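Local coordinates for nitrate regulatory protein (Klebsiella oxytoca, PDB 4AKK) that senses nitrate and nitrite and, in response, binds the nasF operon leader RNA to bring about transcription antitermination, at residues Leu48-Gln59 / Asp175-Ala183; Glu202-Ala211 / Glu277-Ala285. All coordinates share one frame; numbering follows the deposited sequence.

Contact 1 of 2, residues Leu48-Gln59 / Asp175-Ala183; sequences LQKQQLHQLAQQ and DSIDDPQIA
Q52 and Q59 converge on one carbonyl, S176 O, by different torsions. The Q52 chain folds back at its second torsion (chi2 -46°), whereas Q59, with CG anti to its carbonyl carbon, runs out extended. Q52 NE2 donates to S176 O at 2.6 Å along a clearly bent bond, with the oxygen lying in the amide plane. Q59 NE2 reaches the same oxygen at 3.2 Å from above the carbonyl plane, so two side-chain amides grip the loop that leads into helix 180-212. The other end of the Q59 amide lies alongside I177, OE1 being 3.4 Å from I177 CG1.

D178 points toward 48-59 and lays OD2 against the side of helix 37-52, 3.3 Å from Q52 CG. The extended chain of Q49 and that of D178 run antiparallel past each other, CB to CB, with the amide and carboxylate planes 46° apart. Q49 NE2 reaches D179 through a water, which accepts from Q49 NE2 (3.1 Å) and donates to D179 OD1. D179 is also the N-cap of helix 180-212: its OD2 takes I182 N on the anti lone pair, at 2.9 Å. L56 CD2 packs on I182 CG1.

The contact thus ties the junction of helices 37-52 and 56-85 to the start of helix 180-212. Helix 277-312 packs alongside through L311, which touches L53, D179 and I182, while S122 of the second subunit packs on Q49 and D178.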
ATOM      1  N   LEU A  48     -22.111   8.831  12.469  1.00 52.84           N
ATOM      2  CA  LEU A  48     -21.823   7.433  12.146  1.00 49.34           C
ATOM      3  C   LEU A  48     -20.724   6.893  13.052  1.00 53.15           C
ATOM      4  O   LEU A  48     -20.812   5.773  13.557  1.00 51.83           O
ATOM      5  CB  LEU A  48     -21.407   7.283  10.681  1.00 51.56           C
ATOM      6  CG  LEU A  48     -22.535   7.245   9.651  1.00 55.21           C
ATOM      7  CD1 LEU A  48     -22.007   7.552   8.260  1.00 48.12           C
ATOM      8  CD2 LEU A  48     -23.240   5.893   9.688  1.00 49.39           C
ATOM      9  N   GLN A  49     -19.691   7.699  13.262  1.00 52.57           N
ATOM     10  CA  GLN A  49     -18.593   7.304  14.125  1.00 48.75           C
ATOM     11  C   GLN A  49     -19.080   7.040  15.544  1.00 54.59           C
ATOM     12  O   GLN A  49     -18.693   6.045  16.174  1.00 52.16           O
ATOM     13  CB  GLN A  49     -17.504   8.372  14.123  1.00 47.32           C
ATOM     14  CG  GLN A  49     -16.444   8.154  15.186  1.00 48.84           C
ATOM     15  CD  GLN A  49     -15.185   8.958  14.932  1.00 52.15           C
ATOM     16  OE1 GLN A  49     -15.004   9.391  13.690  1.00 53.73           O
ATOM     17  NE2 GLN A  49     -14.384   9.189  15.841  1.00 53.70           N
ATOM     18  N   LYS A  50     -19.930   7.934  16.043  1.00 49.20           N
ATOM     19  CA  LYS A  50     -20.537   7.778  17.366  1.00 53.72           C
ATOM     20  C   LYS A  50     -21.232   6.432  17.494  1.00 54.53           C
ATOM     21  O   LYS A  50     -21.115   5.760  18.514  1.00 55.40           O
ATOM     22  CB  LYS A  50     -21.553   8.895  17.634  1.00 55.87           C
ATOM     23  CG  LYS A  50     -21.023  10.063  18.450  1.00 64.14           C
ATOM     24  CD  LYS A  50     -20.984   9.721  19.934  1.00 67.58           C
ATOM     25  CE  LYS A  50     -20.605  10.930  20.790  1.00 84.52           C
ATOM     26  NZ  LYS A  50     -21.707  11.934  20.891  1.00 90.50           N
ATOM     27  N   GLN A  51     -21.968   6.058  16.454  1.00 51.69           N
ATOM     28  CA  GLN A  51     -22.680   4.790  16.424  1.00 55.65           C
ATOM     29  C   GLN A  51     -21.706   3.613  16.464  1.00 56.59           C
ATOM     30  O   GLN A  51     -21.957   2.606  17.128  1.00 57.53           O
ATOM     31  CB  GLN A  51     -23.554   4.714  15.173  1.00 61.25           C
ATOM     32  CG  GLN A  51     -24.267   3.386  14.994  1.00 72.70           C
ATOM     33  CD  GLN A  51     -24.943   3.261  13.636  1.00 82.68           C
ATOM     34  OE1 GLN A  51     -25.063   4.239  12.894  1.00 81.20           O
ATOM     35  NE2 GLN A  51     -25.387   2.052  13.307  1.00 84.52           N
ATOM     36  N   GLN A  52     -20.590   3.751  15.757  1.00 54.54           N
ATOM     37  CA  GLN A  52     -19.564   2.712  15.720  1.00 51.76           C
ATOM     38  C   GLN A  52     -18.918   2.441  17.079  1.00 47.69           C
ATOM     39  O   GLN A  52     -18.344   1.377  17.287  1.00 47.10           O
ATOM     40  CB  GLN A  52     -18.482   3.053  14.686  1.00 50.87           C
ATOM     41  CG  GLN A  52     -18.825   2.616  13.281  1.00 53.42           C
ATOM     42  CD  GLN A  52     -19.357   1.191  13.238  1.00 62.38           C
ATOM     43  OE1 GLN A  52     -20.572   0.967  13.246  1.00 65.27           O
ATOM     44  NE2 GLN A  52     -18.448   0.219  13.209  1.00 56.56           N
ATOM     45  N   LEU A  53     -19.002   3.399  17.999  1.00 48.39           N
ATOM     46  CA  LEU A  53     -18.442   3.208  19.339  1.00 50.13           C
ATOM     47  C   LEU A  53     -18.986   1.930  19.977  1.00 51.78           C
ATOM     48  O   LEU A  53     -18.340   1.324  20.842  1.00 57.74           O
ATOM     49  CB  LEU A  53     -18.753   4.405  20.248  1.00 54.00           C
ATOM     50  CG  LEU A  53     -18.026   5.744  20.057  1.00 54.20           C
ATOM     51  CD1 LEU A  53     -18.613   6.812  20.973  1.00 55.18           C
ATOM     52  CD2 LEU A  53     -16.538   5.609  20.302  1.00 51.17           C
ATOM     53  N   HIS A  54     -20.174   1.522  19.545  1.00 51.20           N
ATOM     54  CA  HIS A  54     -20.863   0.386  20.151  1.00 60.75           C
ATOM     55  C   HIS A  54     -20.306  -0.967  19.711  1.00 53.54           C
ATOM     56  O   HIS A  54     -20.578  -1.988  20.344  1.00 50.39           O
ATOM     57  CB  HIS A  54     -22.368   0.459  19.871  1.00 63.34           C
ATOM     58  CG  HIS A  54     -23.042   1.623  20.528  1.00 67.71           C
ATOM     59  ND1 HIS A  54     -23.509   2.711  19.822  1.00 64.61           N
ATOM     60  CD2 HIS A  54     -23.310   1.876  21.831  1.00 66.44           C
ATOM     61  CE1 HIS A  54     -24.043   3.580  20.660  1.00 67.70           C
ATOM     62  NE2 HIS A  54     -23.935   3.099  21.886  1.00 68.94           N
ATOM     63  N   GLN A  55     -19.529  -0.968  18.632  1.00 48.40           N
ATOM     64  CA  GLN A  55     -18.913  -2.194  18.139  1.00 45.35           C
ATOM     65  C   GLN A  55     -17.513  -2.406  18.713  1.00 46.88           C
ATOM     66  O   GLN A  55     -16.951  -3.494  18.611  1.00 44.72           O
ATOM     67  CB  GLN A  55     -18.859  -2.181  16.615  1.00 46.27           C
ATOM     68  CG  GLN A  55     -20.216  -2.025  15.954  1.00 47.93           C
ATOM     69  CD  GLN A  55     -21.198  -3.122  16.350  1.00 52.29           C
ATOM     70  OE1 GLN A  55     -20.803  -4.225  16.744  1.00 45.04           O
ATOM     71  NE2 GLN A  55     -22.485  -2.827  16.232  1.00 47.92           N
ATOM     72  N   LEU A  56     -16.968  -1.362  19.331  1.00 46.00           N
ATOM     73  CA  LEU A  56     -15.603  -1.383  19.851  1.00 43.30           C
ATOM     74  C   LEU A  56     -15.277  -2.546  20.778  1.00 45.59           C
ATOM     75  O   LEU A  56     -14.198  -3.138  20.693  1.00 43.83           O
ATOM     76  CB  LEU A  56     -15.303  -0.079  20.580  1.00 42.21           C
ATOM     77  CG  LEU A  56     -14.364   0.868  19.848  1.00 45.94           C
ATOM     78  CD1 LEU A  56     -14.745   0.969  18.391  1.00 44.08           C
ATOM     79  CD2 LEU A  56     -14.361   2.229  20.525  1.00 46.76           C
ATOM     80  N   ALA A  57     -16.194  -2.855  21.684  1.00 44.35           N
ATOM     81  CA  ALA A  57     -15.930  -3.890  22.673  1.00 45.41           C
ATOM     82  C   ALA A  57     -15.763  -5.259  22.016  1.00 39.95           C
ATOM     83  O   ALA A  57     -14.859  -6.019  22.364  1.00 40.47           O
ATOM     84  CB  ALA A  57     -17.037  -3.923  23.729  1.00 48.72           C
ATOM     85  N   GLN A  58     -16.637  -5.573  21.068  1.00 38.57           N
ATOM     86  CA  GLN A  58     -16.596  -6.874  20.421  1.00 43.11           C
ATOM     87  C   GLN A  58     -15.423  -6.955  19.435  1.00 43.46           C
ATOM     88  O   GLN A  58     -14.793  -8.003  19.287  1.00 39.76           O
ATOM     89  CB  GLN A  58     -17.943  -7.205  19.751  1.00 41.30           C
ATOM     90  CG  GLN A  58     -18.374  -6.265  18.614  1.00 41.19           C
ATOM     91  CD  GLN A  58     -17.988  -6.773  17.229  1.00 47.66           C
ATOM     92  OE1 GLN A  58     -17.267  -7.761  17.100  1.00 49.91           O
ATOM     93  NE2 GLN A  58     -18.470  -6.095  16.187  1.00 46.29           N
ATOM     94  N   GLN A  59     -15.125  -5.845  18.771  1.00 42.45           N
ATOM     95  CA  GLN A  59     -13.982  -5.807  17.863  1.00 42.96           C
ATOM     96  C   GLN A  59     -12.684  -6.003  18.648  1.00 41.44           C
ATOM     97  O   GLN A  59     -11.831  -6.807  18.270  1.00 41.01           O
ATOM     98  CB  GLN A  59     -13.964  -4.495  17.077  1.00 40.15           C
ATOM     99  CG  GLN A  59     -15.161  -4.334  16.164  1.00 37.12           C
ATOM    100  CD  GLN A  59     -15.321  -2.912  15.664  1.00 45.27           C
ATOM    101  OE1 GLN A  59     -14.818  -1.966  16.273  1.00 42.79           O
ATOM    102  NE2 GLN A  59     -16.018  -2.754  14.546  1.00 46.52           N
ATOM    103  N   ASP A 175     -11.787  -2.129   8.720  1.00 52.51           N
ATOM    104  CA  ASP A 175     -12.720  -1.637   7.702  1.00 53.33           C
ATOM    105  C   ASP A 175     -14.066  -1.224   8.309  1.00 56.18           C
ATOM    106  O   ASP A 175     -14.947  -0.706   7.616  1.00 57.06           O
ATOM    107  CB  ASP A 175     -12.905  -2.657   6.553  1.00 51.65           C
ATOM    108  CG  ASP A 175     -13.848  -3.817   6.913  1.00 55.08           C
ATOM    109  OD1 ASP A 175     -14.586  -3.715   7.918  1.00 55.12           O
ATOM    110  OD2 ASP A 175     -13.860  -4.836   6.179  1.00 52.60           O
ATOM    111  N   SER A 176     -14.224  -1.466   9.604  1.00 52.12           N
ATOM    112  CA  SER A 176     -15.442  -1.074  10.296  1.00 54.03           C
ATOM    113  C   SER A 176     -15.119  -0.340  11.584  1.00 52.60           C
ATOM    114  O   SER A 176     -15.950  -0.258  12.494  1.00 49.89           O
ATOM    115  CB  SER A 176     -16.325  -2.288  10.573  1.00 54.85           C
ATOM    116  OG  SER A 176     -17.070  -2.635   9.416  1.00 67.93           O
ATOM    117  N   ILE A 177     -13.901   0.186  11.652  1.00 47.10           N
ATOM    118  CA  ILE A 177     -13.472   0.988  12.789  1.00 48.94           C
ATOM    119  C   ILE A 177     -13.200   2.423  12.344  1.00 49.95           C
ATOM    120  O   ILE A 177     -12.224   2.693  11.641  1.00 50.48           O
ATOM    121  CB  ILE A 177     -12.219   0.403  13.455  1.00 39.88           C
ATOM    122  CG1 ILE A 177     -12.520  -0.999  13.985  1.00 44.56           C
ATOM    123  CG2 ILE A 177     -11.735   1.321  14.569  1.00 43.72           C
ATOM    124  CD1 ILE A 177     -11.431  -1.578  14.856  1.00 47.68           C
ATOM    125  N   ASP A 178     -14.075   3.336  12.756  1.00 48.33           N
ATOM    126  CA  ASP A 178     -13.952   4.745  12.378  1.00 50.59           C
ATOM    127  C   ASP A 178     -12.987   5.522  13.287  1.00 44.87           C
ATOM    128  O   ASP A 178     -12.297   6.432  12.830  1.00 47.90           O
ATOM    129  CB  ASP A 178     -15.332   5.414  12.340  1.00 51.38           C
ATOM    130  CG  ASP A 178     -16.220   4.872  11.220  1.00 59.06           C
ATOM    131  OD1 ASP A 178     -15.674   4.426  10.185  1.00 55.91           O
ATOM    132  OD2 ASP A 178     -17.463   4.895  11.370  1.00 61.90           O
ATOM    133  N   ASP A 179     -12.912   5.148  14.560  1.00 43.71           N
ATOM    134  CA  ASP A 179     -12.019   5.849  15.478  1.00 41.93           C
ATOM    135  C   ASP A 179     -10.541   5.762  15.108  1.00 40.87           C
ATOM    136  O   ASP A 179      -9.984   4.673  15.030  1.00 37.54           O
ATOM    137  CB  ASP A 179     -12.170   5.348  16.907  1.00 45.68           C
ATOM    138  CG  ASP A 179     -11.446   6.246  17.895  1.00 45.40           C
ATOM    139  OD1 ASP A 179     -12.069   7.224  18.348  1.00 43.06           O
ATOM    140  OD2 ASP A 179     -10.246   6.010  18.167  1.00 46.92           O
ATOM    141  N   PRO A 180      -9.891   6.921  14.937  1.00 43.35           N
ATOM    142  CA  PRO A 180      -8.477   7.005  14.549  1.00 46.66           C
ATOM    143  C   PRO A 180      -7.527   6.362  15.566  1.00 47.83           C
ATOM    144  O   PRO A 180      -6.593   5.667  15.162  1.00 45.28           O
ATOM    145  CB  PRO A 180      -8.207   8.514  14.494  1.00 48.22           C
ATOM    146  CG  PRO A 180      -9.535   9.171  14.489  1.00 46.07           C
ATOM    147  CD  PRO A 180     -10.479   8.245  15.192  1.00 48.94           C
ATOM    148  N   GLN A 181      -7.739   6.607  16.856  1.00 42.09           N
ATOM    149  CA  GLN A 181      -6.855   6.054  17.880  1.00 47.46           C
ATOM    150  C   GLN A 181      -6.937   4.533  17.935  1.00 42.53           C
ATOM    151  O   GLN A 181      -5.920   3.843  18.033  1.00 43.05           O
ATOM    152  CB  GLN A 181      -7.160   6.633  19.265  1.00 43.29           C
ATOM    153  CG  GLN A 181      -6.557   8.007  19.519  1.00 55.84           C
ATOM    154  CD  GLN A 181      -7.531   9.126  19.219  1.00 68.16           C
ATOM    155  OE1 GLN A 181      -8.474   9.367  19.980  1.00 70.29           O
ATOM    156  NE2 GLN A 181      -7.310   9.820  18.106  1.00 65.55           N
ATOM    157  N   ILE A 182      -8.153   4.012  17.888  1.00 36.43           N
ATOM    158  CA  ILE A 182      -8.328   2.572  17.928  1.00 40.62           C
ATOM    159  C   ILE A 182      -7.763   1.917  16.675  1.00 39.45           C
ATOM    160  O   ILE A 182      -7.040   0.926  16.754  1.00 39.45           O
ATOM    161  CB  ILE A 182      -9.795   2.192  18.114  1.00 40.77           C
ATOM    162  CG1 ILE A 182     -10.343   2.888  19.362  1.00 44.23           C
ATOM    163  CG2 ILE A 182      -9.936   0.687  18.243  1.00 35.96           C
ATOM    164  CD1 ILE A 182      -9.596   2.503  20.647  1.00 42.05           C
ATOM    165  N   ALA A 183      -8.076   2.483  15.519  1.00 37.93           N
ATOM    166  CA  ALA A 183      -7.592   1.916  14.268  1.00 41.82           C
ATOM    167  C   ALA A 183      -6.072   1.884  14.281  1.00 40.29           C
ATOM    168  O   ALA A 183      -5.474   0.894  13.874  1.00 36.23           O
ATOM    169  CB  ALA A 183      -8.116   2.702  13.069  1.00 39.12           C
TER
HETATM  170  O   HOH W   1     -14.562   7.383  18.345  1.00 50.82           O

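Contact 2 of 2, residues Glu202-Ala211 / Glu277-Ala285. With EDO (1,2-ethanediol), chain C.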
ATOM      1  N   GLU A 202      10.789 -18.347  12.044  1.00 26.63           N
ATOM      2  CA  GLU A 202      12.245 -18.419  12.238  1.00 29.83           C
ATOM      3  C   GLU A 202      12.652 -19.568  13.176  1.00 30.35           C
ATOM      4  O   GLU A 202      13.620 -20.290  12.909  1.00 28.30           O
ATOM      5  CB  GLU A 202      12.788 -17.101  12.804  1.00 26.41           C
ATOM      6  CG  GLU A 202      14.307 -17.089  13.034  1.00 25.03           C
ATOM      7  CD  GLU A 202      14.771 -15.881  13.848  1.00 32.23           C
ATOM      8  OE1 GLU A 202      13.990 -14.909  13.970  1.00 27.94           O
ATOM      9  OE2 GLU A 202      15.916 -15.901  14.362  1.00 35.48           O
ATOM     10  N   ARG A 203      11.933 -19.729  14.283  1.00 30.85           N
ATOM     11  CA  ARG A 203      12.273 -20.790  15.230  1.00 33.10           C
ATOM     12  C   ARG A 203      12.155 -22.151  14.529  1.00 29.71           C
ATOM     13  O   ARG A 203      13.088 -22.951  14.543  1.00 29.15           O
ATOM     14  CB  ARG A 203      11.379 -20.746  16.478  1.00 27.72           C
ATOM     15  CG  ARG A 203      11.574 -21.972  17.413  1.00 25.59           C
ATOM     16  CD  ARG A 203      10.690 -21.918  18.669  1.00 28.60           C
ATOM     17  NE  ARG A 203       9.271 -22.072  18.355  1.00 27.76           N
ATOM     18  CZ  ARG A 203       8.285 -22.044  19.250  1.00 35.45           C
ATOM     19  NH1 ARG A 203       8.546 -21.873  20.549  1.00 28.75           N
ATOM     20  NH2 ARG A 203       7.030 -22.186  18.848  1.00 30.40           N
ATOM     21  N   ALA A 204      11.015 -22.384  13.881  1.00 32.75           N
ATOM     22  CA  ALA A 204      10.755 -23.648  13.182  1.00 33.75           C
ATOM     23  C   ALA A 204      11.773 -23.959  12.085  1.00 31.64           C
ATOM     24  O   ALA A 204      12.260 -25.076  11.975  1.00 34.21           O
ATOM     25  CB  ALA A 204       9.328 -23.656  12.605  1.00 27.73           C
ATOM     26  N   LEU A 205      12.092 -22.976  11.261  1.00 33.46           N
ATOM     27  CA  LEU A 205      13.023 -23.218  10.166  1.00 34.40           C
ATOM     28  C   LEU A 205      14.428 -23.495  10.694  1.00 29.31           C
ATOM     29  O   LEU A 205      15.104 -24.409  10.233  1.00 31.31           O
ATOM     30  CB  LEU A 205      13.030 -22.032   9.202  1.00 26.19           C
ATOM     31  CG  LEU A 205      11.697 -21.837   8.460  1.00 38.88           C
ATOM     32  CD1 LEU A 205      11.716 -20.553   7.650  1.00 32.14           C
ATOM     33  CD2 LEU A 205      11.345 -23.035   7.571  1.00 37.08           C
ATOM     34  N   GLY A 206      14.865 -22.701  11.668  1.00 30.35           N
ATOM     35  CA  GLY A 206      16.194 -22.877  12.225  1.00 26.30           C
ATOM     36  C   GLY A 206      16.353 -24.231  12.898  1.00 32.05           C
ATOM     37  O   GLY A 206      17.402 -24.859  12.784  1.00 32.30           O
ATOM     38  N   ALA A 207      15.305 -24.680  13.590  1.00 28.88           N
ATOM     39  CA  ALA A 207      15.342 -25.942  14.325  1.00 35.17           C
ATOM     40  C   ALA A 207      15.440 -27.118  13.363  1.00 37.79           C
ATOM     41  O   ALA A 207      16.178 -28.060  13.587  1.00 39.10           O
ATOM     42  CB  ALA A 207      14.105 -26.074  15.212  1.00 35.32           C
ATOM     43  N   LEU A 208      14.671 -27.053  12.289  1.00 38.59           N
ATOM     44  CA  LEU A 208      14.766 -28.021  11.222  1.00 32.35           C
ATOM     45  C   LEU A 208      16.208 -28.124  10.720  1.00 33.64           C
ATOM     46  O   LEU A 208      16.794 -29.202  10.690  1.00 35.24           O
ATOM     47  CB  LEU A 208      13.838 -27.601  10.082  1.00 38.40           C
ATOM     48  CG  LEU A 208      13.955 -28.409   8.798  1.00 41.10           C
ATOM     49  CD1 LEU A 208      13.635 -29.862   9.070  1.00 47.69           C
ATOM     50  CD2 LEU A 208      13.039 -27.837   7.715  1.00 46.89           C
ATOM     51  N   GLY A 209      16.787 -26.991  10.345  1.00 33.52           N
ATOM     52  CA  GLY A 209      18.148 -26.966   9.847  1.00 33.54           C
ATOM     53  C   GLY A 209      19.158 -27.529  10.834  1.00 39.56           C
ATOM     54  O   GLY A 209      20.032 -28.307  10.458  1.00 39.93           O
ATOM     55  N   PHE A 210      19.053 -27.125  12.097  1.00 33.78           N
ATOM     56  CA  PHE A 210      19.997 -27.590  13.108  1.00 39.37           C
ATOM     57  C   PHE A 210      19.760 -29.055  13.462  1.00 36.55           C
ATOM     58  O   PHE A 210      20.686 -29.772  13.828  1.00 38.69           O
ATOM     59  CB  PHE A 210      19.947 -26.710  14.368  1.00 32.92           C
ATOM     60  CG  PHE A 210      20.555 -25.340  14.179  1.00 35.24           C
ATOM     61  CD1 PHE A 210      21.891 -25.199  13.825  1.00 35.76           C
ATOM     62  CD2 PHE A 210      19.793 -24.191  14.365  1.00 32.99           C
ATOM     63  CE1 PHE A 210      22.454 -23.934  13.652  1.00 36.40           C
ATOM     64  CE2 PHE A 210      20.349 -22.929  14.204  1.00 32.04           C
ATOM     65  CZ  PHE A 210      21.679 -22.800  13.838  1.00 33.39           C
ATOM     66  N   ALA A 211      18.516 -29.502  13.358  1.00 36.13           N
ATOM     67  CA  ALA A 211      18.213 -30.892  13.634  1.00 38.25           C
ATOM     68  C   ALA A 211      18.803 -31.797  12.546  1.00 45.39           C
ATOM     69  O   ALA A 211      19.266 -32.907  12.835  1.00 43.39           O
ATOM     70  CB  ALA A 211      16.718 -31.102  13.770  1.00 38.22           C
ATOM     71  N   GLU A 277      21.376 -31.391  19.714  1.00 39.88           N
ATOM     72  CA  GLU A 277      21.768 -30.525  20.825  1.00 41.20           C
ATOM     73  C   GLU A 277      21.684 -29.024  20.467  1.00 40.09           C
ATOM     74  O   GLU A 277      21.104 -28.240  21.216  1.00 40.82           O
ATOM     75  CB  GLU A 277      23.162 -30.909  21.347  1.00 39.70           C
ATOM     76  CG  GLU A 277      23.574 -30.179  22.617  1.00 40.89           C
ATOM     77  CD  GLU A 277      22.645 -30.474  23.795  1.00 48.60           C
ATOM     78  OE1 GLU A 277      22.371 -31.666  24.074  1.00 45.99           O
ATOM     79  OE2 GLU A 277      22.198 -29.509  24.449  1.00 40.14           O
ATOM     80  N   THR A 278      22.254 -28.627  19.328  1.00 39.53           N
ATOM     81  CA  THR A 278      22.191 -27.222  18.892  1.00 43.38           C
ATOM     82  C   THR A 278      20.765 -26.779  18.524  1.00 36.54           C
ATOM     83  O   THR A 278      20.371 -25.637  18.774  1.00 33.42           O
ATOM     84  CB  THR A 278      23.111 -26.947  17.683  1.00 41.00           C
ATOM     85  OG1 THR A 278      24.478 -27.133  18.060  1.00 49.62           O
ATOM     86  CG2 THR A 278      22.939 -25.516  17.195  1.00 40.27           C
ATOM     87  N   ALA A 279      20.018 -27.691  17.914  1.00 33.96           N
ATOM     88  CA  ALA A 279      18.625 -27.477  17.571  1.00 36.27           C
ATOM     89  C   ALA A 279      17.805 -27.129  18.805  1.00 38.52           C
ATOM     90  O   ALA A 279      17.003 -26.189  18.788  1.00 33.19           O
ATOM     91  CB  ALA A 279      18.060 -28.725  16.894  1.00 33.46           C
ATOM     92  N   LEU A 280      18.006 -27.899  19.873  1.00 38.36           N
ATOM     93  CA  LEU A 280      17.345 -27.647  21.153  1.00 33.80           C
ATOM     94  C   LEU A 280      17.772 -26.317  21.752  1.00 31.31           C
ATOM     95  O   LEU A 280      16.950 -25.572  22.288  1.00 30.13           O
ATOM     96  CB  LEU A 280      17.634 -28.783  22.139  1.00 34.38           C
ATOM     97  CG  LEU A 280      16.950 -30.112  21.829  1.00 38.27           C
ATOM     98  CD1 LEU A 280      17.347 -31.163  22.869  1.00 36.48           C
ATOM     99  CD2 LEU A 280      15.435 -29.917  21.791  1.00 32.88           C
ATOM    100  N   ARG A 281      19.064 -26.019  21.657  1.00 34.02           N
ATOM    101  CA  ARG A 281      19.597 -24.763  22.166  1.00 33.42           C
ATOM    102  C   ARG A 281      18.899 -23.613  21.424  1.00 38.77           C
ATOM    103  O   ARG A 281      18.452 -22.630  22.024  1.00 35.43           O
ATOM    104  CB  ARG A 281      21.113 -24.734  21.938  1.00 39.54           C
ATOM    105  CG  ARG A 281      21.889 -23.762  22.811  1.00 51.67           C
ATOM    106  CD  ARG A 281      22.086 -24.305  24.222  1.00 64.19           C
ATOM    107  NE  ARG A 281      22.801 -25.583  24.238  1.00 66.97           N
ATOM    108  CZ  ARG A 281      23.205 -26.203  25.346  1.00 67.57           C
ATOM    109  NH1 ARG A 281      22.970 -25.659  26.534  1.00 67.92           N
ATOM    110  NH2 ARG A 281      23.848 -27.364  25.267  1.00 57.15           N
ATOM    111  N   TRP A 282      18.793 -23.764  20.107  1.00 35.69           N
ATOM    112  CA  TRP A 282      18.112 -22.790  19.261  1.00 35.75           C
ATOM    113  C   TRP A 282      16.653 -22.668  19.678  1.00 30.68           C
ATOM    114  O   TRP A 282      16.162 -21.575  19.958  1.00 33.29           O
ATOM    115  CB  TRP A 282      18.206 -23.246  17.801  1.00 30.67           C
ATOM    116  CG  TRP A 282      17.310 -22.503  16.844  1.00 34.39           C
ATOM    117  CD1 TRP A 282      16.080 -22.891  16.395  1.00 30.32           C
ATOM    118  CD2 TRP A 282      17.597 -21.260  16.200  1.00 30.46           C
ATOM    119  NE1 TRP A 282      15.581 -21.964  15.514  1.00 33.02           N
ATOM    120  CE2 TRP A 282      16.494 -20.952  15.376  1.00 33.36           C
ATOM    121  CE3 TRP A 282      18.685 -20.378  16.234  1.00 31.87           C
ATOM    122  CZ2 TRP A 282      16.445 -19.801  14.598  1.00 33.34           C
ATOM    123  CZ3 TRP A 282      18.633 -19.231  15.461  1.00 39.56           C
ATOM    124  CH2 TRP A 282      17.520 -18.953  14.653  1.00 38.68           C
ATOM    125  N   PHE A 283      15.969 -23.801  19.731  1.00 32.20           N
ATOM    126  CA  PHE A 283      14.544 -23.816  20.034  1.00 37.02           C
ATOM    127  C   PHE A 283      14.244 -23.125  21.368  1.00 34.70           C
ATOM    128  O   PHE A 283      13.342 -22.291  21.469  1.00 34.89           O
ATOM    129  CB  PHE A 283      14.012 -25.260  20.048  1.00 30.58           C
ATOM    130  CG  PHE A 283      12.528 -25.347  20.282  1.00 34.47           C
ATOM    131  CD1 PHE A 283      11.636 -25.251  19.219  1.00 31.23           C
ATOM    132  CD2 PHE A 283      12.020 -25.505  21.562  1.00 33.39           C
ATOM    133  CE1 PHE A 283      10.268 -25.331  19.430  1.00 29.92           C
ATOM    134  CE2 PHE A 283      10.651 -25.581  21.782  1.00 32.89           C
ATOM    135  CZ  PHE A 283       9.776 -25.488  20.715  1.00 35.71           C
ATOM    136  N   CYS A 284      15.027 -23.465  22.387  1.00 36.30           N
ATOM    137  CA  CYS A 284      14.784 -22.954  23.731  1.00 35.45           C
ATOM    138  C   CYS A 284      15.029 -21.464  23.811  1.00 34.95           C
ATOM    139  O   CYS A 284      14.210 -20.730  24.368  1.00 32.85           O
ATOM    140  CB  CYS A 284      15.628 -23.706  24.768  1.00 34.69           C
ATOM    141  SG  CYS A 284      15.064 -25.425  24.996  1.00 49.45           S
ATOM    142  N   ALA A 285      16.150 -21.016  23.252  1.00 31.20           N
ATOM    143  CA  ALA A 285      16.409 -19.586  23.184  1.00 31.96           C
ATOM    144  C   ALA A 285      15.262 -18.859  22.478  1.00 33.14           C
ATOM    145  O   ALA A 285      14.815 -17.807  22.936  1.00 32.41           O
ATOM    146  CB  ALA A 285      17.737 -19.309  22.490  1.00 37.07           C
TER
HETATM  147  C1  EDO C1392       7.618 -22.608  15.390  1.00 32.01           C
HETATM  148  O1  EDO C1392       6.574 -22.912  16.314  1.00 49.23           O
HETATM  149  C2  EDO C1392       8.959 -23.142  15.883  1.00 34.80           C
HETATM  150  O2  EDO C1392       9.052 -24.572  15.933  1.00 24.04           O
HETATM  151  O   HOH W   2      21.539 -29.905  16.499  1.00 44.42           O
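R203 O is gripped by two N-H groups: the backbone N of A207, one helical turn on, and the indole of W282 from the facing helix. W282 NE1 donates at 2.9 Å, in the carbonyl plane and on a lone pair, with the oxygen almost exactly in the indole plane. The two segments are an antiparallel helix pair of the all-helical NIT nitrate-sensing domain, their axes 7.8 Å apart and directed at 167° to each other.

W282 is a knob in the hole formed by E202, G206, A207 and F210. A CB on G206 would run into the indole, so its bare CA lets the ring come in close, 3.2 Å below it and offset toward the rim. F210 CE2 is over a face of the same ring, with the two aromatic planes inclined at 51°. The far rim of the indole meets E202, whose carboxylate is salt-bridged to R263 and R289. F210 also takes T278 CG2 over its ring, a CH-pi contact, and its CB packs on A279.

The NH2 end of R203 turns to a 1,2-ethanediol, probably from the crystallisation liquor, that R77 also binds; the diol sits too close to the arginine, and its exact position is doubtful. R203 reaches across the pair bent at its third torsion, which lays its guanidinium nearly parallel to the F283 ring, 13° apart, with CE1 over one face and F283 CD1 3.5 Å from R203 CD.

In the fold
Helix 180-212 runs through both contacts: contact 1 holds its first turn and the loop before it, and contact 2 its last stretch. Their centres are 42 Å apart, on opposite sides of the chain's centre, and their nearest atoms about 24 Å apart. Helices 56-85 and 277-312 span the same distance. The first begins with residues 56-59 in contact 1 and packs N81, I82 and C85 on contact 2; the second supplies residues 277-285 to contact 2 and borders contact 1 with L311. Contact 1 is partly buried, whereas contact 2 is buried and touched by no other chain. The 1,2-ethanediol between R77 and R203 belongs to contact 2 alone.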